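Local coordinates for putative diflavin flavoprotein A 5 (Nostoc sp. PCC 7120, PDB 4FEK) that probably carries electrons from NADH to oxygen, reducing it to water, and is represented by its N-terminal metallo-beta-lactamase-like domain, the part holding the diiron site in related flavodiiron proteins, at residues D51-I56 against K78-V83; T107-L112 against L130-K135. All coordinates share one frame; numbering follows the deposited sequence.

Contact 1: residues D51-I56 against K78-V83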
loop_
_atom_site.group_PDB
_atom_site.type_symbol
_atom_site.label_atom_id
_atom_site.label_comp_id
_atom_site.label_asym_id
_atom_site.label_seq_id
_atom_site.Cartn_x
_atom_site.Cartn_y
_atom_site.Cartn_z
ATOM N N ASP A 51 -17.537 9.164 -7.794
ATOM C CA ASP A 51 -17.786 10.577 -8.015
ATOM C C ASP A 51 -16.496 11.377 -7.826
ATOM O O ASP A 51 -16.219 12.319 -8.578
ATOM C CB ASP A 51 -18.842 11.058 -7.026
ATOM C CG ASP A 51 -20.247 10.587 -7.403
ATOM O OD1 ASP A 51 -20.487 10.346 -8.606
ATOM O OD2 ASP A 51 -21.100 10.460 -6.502
ATOM N N LYS A 52 -15.717 11.003 -6.809
ATOM C CA LYS A 52 -14.392 11.584 -6.586
ATOM C C LYS A 52 -13.326 10.538 -6.887
ATOM O O LYS A 52 -13.599 9.340 -6.820
ATOM C CB LYS A 52 -14.246 12.074 -5.136
ATOM C CG LYS A 52 -15.112 13.300 -4.795
ATOM C CD LYS A 52 -14.707 13.868 -3.435
ATOM C CE LYS A 52 -15.577 15.044 -3.025
ATOM N NZ LYS A 52 -16.988 14.825 -3.455
ATOM N N THR A 53 -12.117 10.982 -7.229
ATOM C CA THR A 53 -11.037 10.046 -7.543
ATOM C C THR A 53 -9.933 10.051 -6.473
ATOM O O THR A 53 -9.479 11.103 -6.029
ATOM C CB THR A 53 -10.448 10.298 -8.967
ATOM O OG1 THR A 53 -11.444 9.996 -9.950
ATOM C CG2 THR A 53 -9.266 9.393 -9.228
ATOM N N ALA A 54 -9.529 8.862 -6.041
ATOM C CA ALA A 54 -8.414 8.725 -5.112
ATOM C C ALA A 54 -7.348 7.795 -5.656
ATOM O O ALA A 54 -7.637 6.777 -6.298
ATOM C CB ALA A 54 -8.909 8.204 -3.734
ATOM N N ILE A 55 -6.098 8.152 -5.401
ATOM C CA ILE A 55 -5.008 7.234 -5.637
ATOM C C ILE A 55 -4.478 6.735 -4.294
ATOM O O ILE A 55 -4.485 7.448 -3.288
ATOM C CB ILE A 55 -3.885 7.834 -6.511
ATOM C CG1 ILE A 55 -3.230 9.027 -5.848
ATOM C CG2 ILE A 55 -4.445 8.288 -7.881
ATOM C CD1 ILE A 55 -2.217 9.716 -6.798
ATOM N N ILE A 56 -4.026 5.499 -4.293
ATOM C CA ILE A 56 -3.511 4.918 -3.069
ATOM C C ILE A 56 -2.052 4.516 -3.264
ATOM O O ILE A 56 -1.746 3.788 -4.197
ATOM C CB ILE A 56 -4.337 3.707 -2.666
ATOM C CG1 ILE A 56 -5.747 4.160 -2.274
ATOM C CG2 ILE A 56 -3.631 2.946 -1.512
ATOM C CD1 ILE A 56 -6.796 3.069 -2.267
ATOM N N LYS A 78 -6.194 16.530 -13.276
ATOM C CA LYS A 78 -6.963 17.666 -12.789
ATOM C C LYS A 78 -8.233 17.209 -12.069
ATOM O O LYS A 78 -8.879 17.986 -11.376
ATOM C CB LYS A 78 -7.271 18.651 -13.921
ATOM C CG LYS A 78 -6.053 19.466 -14.334
ATOM C CD LYS A 78 -5.361 20.066 -13.107
ATOM C CE LYS A 78 -6.225 21.150 -12.457
ATOM N NZ LYS A 78 -5.709 21.582 -11.130
ATOM N N LYS A 79 -8.559 15.933 -12.219
ATOM C CA LYS A 79 -9.733 15.338 -11.596
ATOM C C LYS A 79 -9.383 14.567 -10.317
ATOM O O LYS A 79 -10.239 13.920 -9.708
ATOM C CB LYS A 79 -10.429 14.399 -12.586
ATOM C CG LYS A 79 -11.670 14.990 -13.228
ATOM C CD LYS A 79 -11.671 14.805 -14.741
ATOM C CE LYS A 79 -11.741 13.339 -15.142
ATOM N NZ LYS A 79 -11.766 13.199 -16.631
ATOM N N LEU A 80 -8.121 14.628 -9.923
ATOM C CA LEU A 80 -7.647 13.869 -8.784
ATOM C C LEU A 80 -8.021 14.604 -7.496
ATOM O O LEU A 80 -7.789 15.808 -7.372
ATOM C CB LEU A 80 -6.134 13.687 -8.905
ATOM C CG LEU A 80 -5.379 12.980 -7.795
ATOM C CD1 LEU A 80 -6.052 11.650 -7.434
ATOM C CD2 LEU A 80 -3.935 12.772 -8.254
ATOM N N ASP A 81 -8.603 13.883 -6.537
ATOM C CA ASP A 81 -9.078 14.500 -5.291
ATOM C C ASP A 81 -8.202 14.146 -4.084
ATOM O O ASP A 81 -7.853 15.014 -3.261
ATOM C CB ASP A 81 -10.518 14.057 -5.000
ATOM C CG ASP A 81 -11.498 14.472 -6.097
ATOM O OD1 ASP A 81 -11.925 15.640 -6.084
ATOM O OD2 ASP A 81 -11.835 13.636 -6.969
ATOM N N TYR A 82 -7.862 12.866 -3.983
ATOM C CA TYR A 82 -7.186 12.346 -2.805
ATOM C C TYR A 82 -5.996 11.476 -3.170
ATOM O O TYR A 82 -6.012 10.734 -4.164
ATOM C CB TYR A 82 -8.152 11.537 -1.914
ATOM C CG TYR A 82 -9.372 12.305 -1.474
ATOM C CD1 TYR A 82 -9.281 13.310 -0.524
ATOM C CD2 TYR A 82 -10.613 12.023 -2.010
ATOM C CE1 TYR A 82 -10.410 14.024 -0.124
ATOM C CE2 TYR A 82 -11.738 12.724 -1.623
ATOM C CZ TYR A 82 -11.632 13.716 -0.682
ATOM O OH TYR A 82 -12.761 14.405 -0.314
ATOM N N VAL A 83 -4.960 11.599 -2.348
ATOM C CA VAL A 83 -3.800 10.712 -2.375
ATOM C C VAL A 83 -3.762 10.077 -0.968
ATOM O O VAL A 83 -3.529 10.773 0.028
ATOM C CB VAL A 83 -2.490 11.492 -2.653
ATOM C CG1 VAL A 83 -1.294 10.567 -2.582
ATOM C CG2 VAL A 83 -2.560 12.170 -4.051
#
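T53 O takes two backbone donors at once, D81 N at 3.0 Å and Y82 N at 3.1 Å. Two successive N-H groups on one carbonyl give the pairing a bulge-like start, with D81, at a helix-like psi of -45°, taking the extra place; beyond it the parallel pairing runs A54 with Y82 and I55 with V83. Y82 O carries the ladder on, accepting from I55 N at 2.9 Å. The same oxygen receives a CA-H...O contact from A54, and I55 O receives one from V83.

Of the hydrogen bonds between the two segments, one uses a side chain, at the start of strand 53-56. D81 reaches back with its carboxylate, and OD2 accepts from T53 N at 2.7 Å on the anti side, about 18° out of the carboxylate plane. K52 crosses this side chain at roughly a right angle, its CB against OD2, while its ammonium stays clear of the carboxylate. Farther out, K52 CD leans obliquely on the Y82 ring, 3.7 Å from CE2.

Apolar contacts fall on both faces of the pair. A54 CB and Y82 CB share one. On the other, I55 and V83 lie side by side, and CG1 of I55, set between its backbone N and carbonyl carbon (chi1 63°), comes to 3.7 Å from V83 CG2. L80 comes across I55 to place CD1 3.8 Å from I55 CG2.

Helix 61-74 makes the crossover of this beta-alpha-beta unit. Strand 41-49 runs antiparallel along the other edge of 53-56, and strand 107-111 flanks 80-84, its T107 and V109 touching Y82.

Contact 2: residues T107-L112 against L130-K135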
loop_
_atom_site.group_PDB
_atom_site.type_symbol
_atom_site.label_atom_id
_atom_site.label_comp_id
_atom_site.label_asym_id
_atom_site.label_seq_id
_atom_site.Cartn_x
_atom_site.Cartn_y
_atom_site.Cartn_z
ATOM N N THR A 107 -5.761 16.345 -1.924
ATOM C CA THR A 107 -5.717 16.290 -0.473
ATOM C C THR A 107 -5.053 14.990 -0.076
ATOM O O THR A 107 -5.384 13.921 -0.589
ATOM C CB THR A 107 -7.115 16.394 0.164
ATOM O OG1 THR A 107 -7.629 17.704 -0.077
ATOM C CG2 THR A 107 -7.036 16.167 1.682
ATOM N N PHE A 108 -4.061 15.112 0.792
ATOM C CA PHE A 108 -3.389 13.959 1.354
ATOM C C PHE A 108 -4.226 13.370 2.479
ATOM O O PHE A 108 -4.738 14.097 3.337
ATOM C CB PHE A 108 -2.000 14.359 1.851
ATOM C CG PHE A 108 -1.041 14.645 0.747
ATOM C CD1 PHE A 108 -0.801 15.947 0.335
ATOM C CD2 PHE A 108 -0.422 13.604 0.077
ATOM C CE1 PHE A 108 0.067 16.206 -0.707
ATOM C CE2 PHE A 108 0.444 13.850 -0.963
ATOM C CZ PHE A 108 0.694 15.160 -1.359
ATOM N N VAL A 109 -4.378 12.052 2.450
ATOM C CA VAL A 109 -5.157 11.326 3.448
ATOM C C VAL A 109 -4.179 10.344 4.094
ATOM O O VAL A 109 -3.544 9.530 3.422
ATOM C CB VAL A 109 -6.343 10.568 2.815
ATOM C CG1 VAL A 109 -7.125 9.787 3.898
ATOM C CG2 VAL A 109 -7.270 11.543 2.089
ATOM N N CYS A 110 -3.995 10.473 5.393
ATOM C CA CYS A 110 -2.987 9.668 6.063
ATOM C C CYS A 110 -3.402 9.425 7.492
ATOM O O CYS A 110 -4.344 10.031 7.989
ATOM C CB CYS A 110 -1.621 10.373 6.045
ATOM S SG CYS A 110 -1.627 12.036 6.809
ATOM N N SER A 111 -2.690 8.520 8.145
ATOM C CA SER A 111 -2.846 8.365 9.567
ATOM C C SER A 111 -2.166 9.570 10.214
ATOM O O SER A 111 -1.164 10.102 9.710
ATOM C CB SER A 111 -2.235 7.041 10.058
ATOM O OG SER A 111 -2.402 6.927 11.466
ATOM N N LEU A 112 -2.742 9.999 11.327
ATOM C CA LEU A 112 -2.298 11.174 12.074
ATOM C C LEU A 112 -0.770 11.340 12.247
ATOM O O LEU A 112 -0.254 12.435 12.035
ATOM C CB LEU A 112 -3.024 11.198 13.427
ATOM C CG LEU A 112 -3.211 12.499 14.204
ATOM C CD1 LEU A 112 -2.004 12.760 15.076
ATOM C CD2 LEU A 112 -3.446 13.661 13.269
ATOM N N LEU A 130 -5.844 15.412 5.167
ATOM C CA LEU A 130 -6.982 14.857 5.880
ATOM C C LEU A 130 -6.513 13.678 6.751
ATOM O O LEU A 130 -6.391 12.546 6.280
ATOM C CB LEU A 130 -8.023 14.399 4.876
ATOM C CG LEU A 130 -9.336 13.829 5.390
ATOM C CD1 LEU A 130 -9.877 14.665 6.541
ATOM C CD2 LEU A 130 -10.325 13.784 4.239
ATOM N N PRO A 131 -6.209 13.941 8.020
ATOM C CA PRO A 131 -5.783 12.783 8.825
ATOM C C PRO A 131 -6.955 11.861 9.191
ATOM O O PRO A 131 -8.070 12.326 9.404
ATOM C CB PRO A 131 -5.139 13.419 10.058
ATOM C CG PRO A 131 -5.689 14.815 10.114
ATOM C CD PRO A 131 -6.015 15.229 8.714
HETATM N N MSE A 132 -6.718 10.555 9.207
HETATM C CA MSE A 132 -7.796 9.620 9.515
HETATM C C MSE A 132 -7.487 8.885 10.821
HETATM O O MSE A 132 -6.469 8.206 10.947
HETATM C CB MSE A 132 -8.037 8.632 8.362
HETATM C CG MSE A 132 -8.496 9.283 7.052
HETATM SE SE MSE A 132 -10.249 10.166 7.134
HETATM C CE MSE A 132 -10.593 10.354 5.225
ATOM N N ARG A 133 -8.365 9.047 11.798
ATOM C CA ARG A 133 -8.127 8.490 13.136
ATOM C C ARG A 133 -8.861 7.147 13.330
ATOM O O ARG A 133 -8.673 6.466 14.333
ATOM C CB ARG A 133 -8.522 9.519 14.211
ATOM C CG ARG A 133 -7.503 10.662 14.406
ATOM C CD ARG A 133 -8.094 11.947 15.040
ATOM N NE ARG A 133 -8.675 12.793 14.000
ATOM C CZ ARG A 133 -8.206 13.980 13.622
ATOM N NH1 ARG A 133 -7.156 14.525 14.224
ATOM N NH2 ARG A 133 -8.818 14.639 12.652
ATOM N N GLY A 134 -9.704 6.773 12.375
ATOM C CA GLY A 134 -10.378 5.487 12.436
ATOM C C GLY A 134 -11.891 5.541 12.569
ATOM O O GLY A 134 -12.570 4.556 12.307
ATOM N N LYS A 135 -12.426 6.686 12.971
ATOM C CA LYS A 135 -13.875 6.830 13.136
ATOM C C LYS A 135 -14.552 7.281 11.851
ATOM O O LYS A 135 -15.588 6.736 11.448
ATOM C CB LYS A 135 -14.186 7.842 14.241
ATOM C CG LYS A 135 -15.669 8.002 14.538
ATOM C CD LYS A 135 -16.120 7.038 15.629
ATOM C CE LYS A 135 -17.624 7.098 15.834
ATOM N NZ LYS A 135 -18.059 6.171 16.921
HETATM O O HOH W 1 -4.606 8.234 12.501
#
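V109 and M132, a selenomethionine, press together tightly, CG1 of the valine 3.5 Å from CG of M132. The M132 chain folds at chi2 (-65°), which turns its CE end back to 3.8 Å from the same V109 methyl, so one branch of the valine is held by two points of the longer chain. The other branch, CG2, sits beside L130 CB, the two residues pointing the same way on one face. T107 extends this row: its CG2, anti to the backbone N (chi1 -67° for OG1), slants across L130 and stops 3.8 Å from its CB.

The strands beneath run parallel. M132 N donates to C110 O at 2.7 Å, nearly in line with the carbonyl, whereas C110 N meets L130 O from well above the carbonyl plane at a longer 3.3 Å. P131 stands between the two, where its missing N-H costs this ladder nothing, and its CA leans on C110 O in a CA-H...O contact. This is the edge of the larger sheet in the metallo-beta-lactamase alpha-beta/beta-alpha sandwich, 129-132 being its outermost strand within the chain; F148 of the second sheet packs on V109 and M132 from the interior.

On the face of C110 and P131, L112 brings its CD2 up to the CB-CG edge of the proline ring, 3.6 Å from CB; the two side chains run obliquely to each other. The same methyl lies 3.9 Å from R133 NH1, an oblique approach to the guanidinium. Near the strand ends, a water accepts from L112 N and donates to S111 OG, each at 2.8 Å.

How the contacts relate
From the N terminus, the chain comes off strand 41-49, turns into 53-56 and leaves through helix 61-74; contact 1 closes that excursion when strand 80-84 arrives alongside. Helix 93-102 then carries the chain to 107-111, and contact 2 closes the next loop after helix 112-121, with 129-132. The two loops follow in series, neither enclosing nor crossing the other. Their centres are about 15 Å apart, yet they share one sheet: probable backbone bonds D81 O to T107 N and V83 O to V109 N join the middle strands. Together they tie the parallel half of the larger sheet.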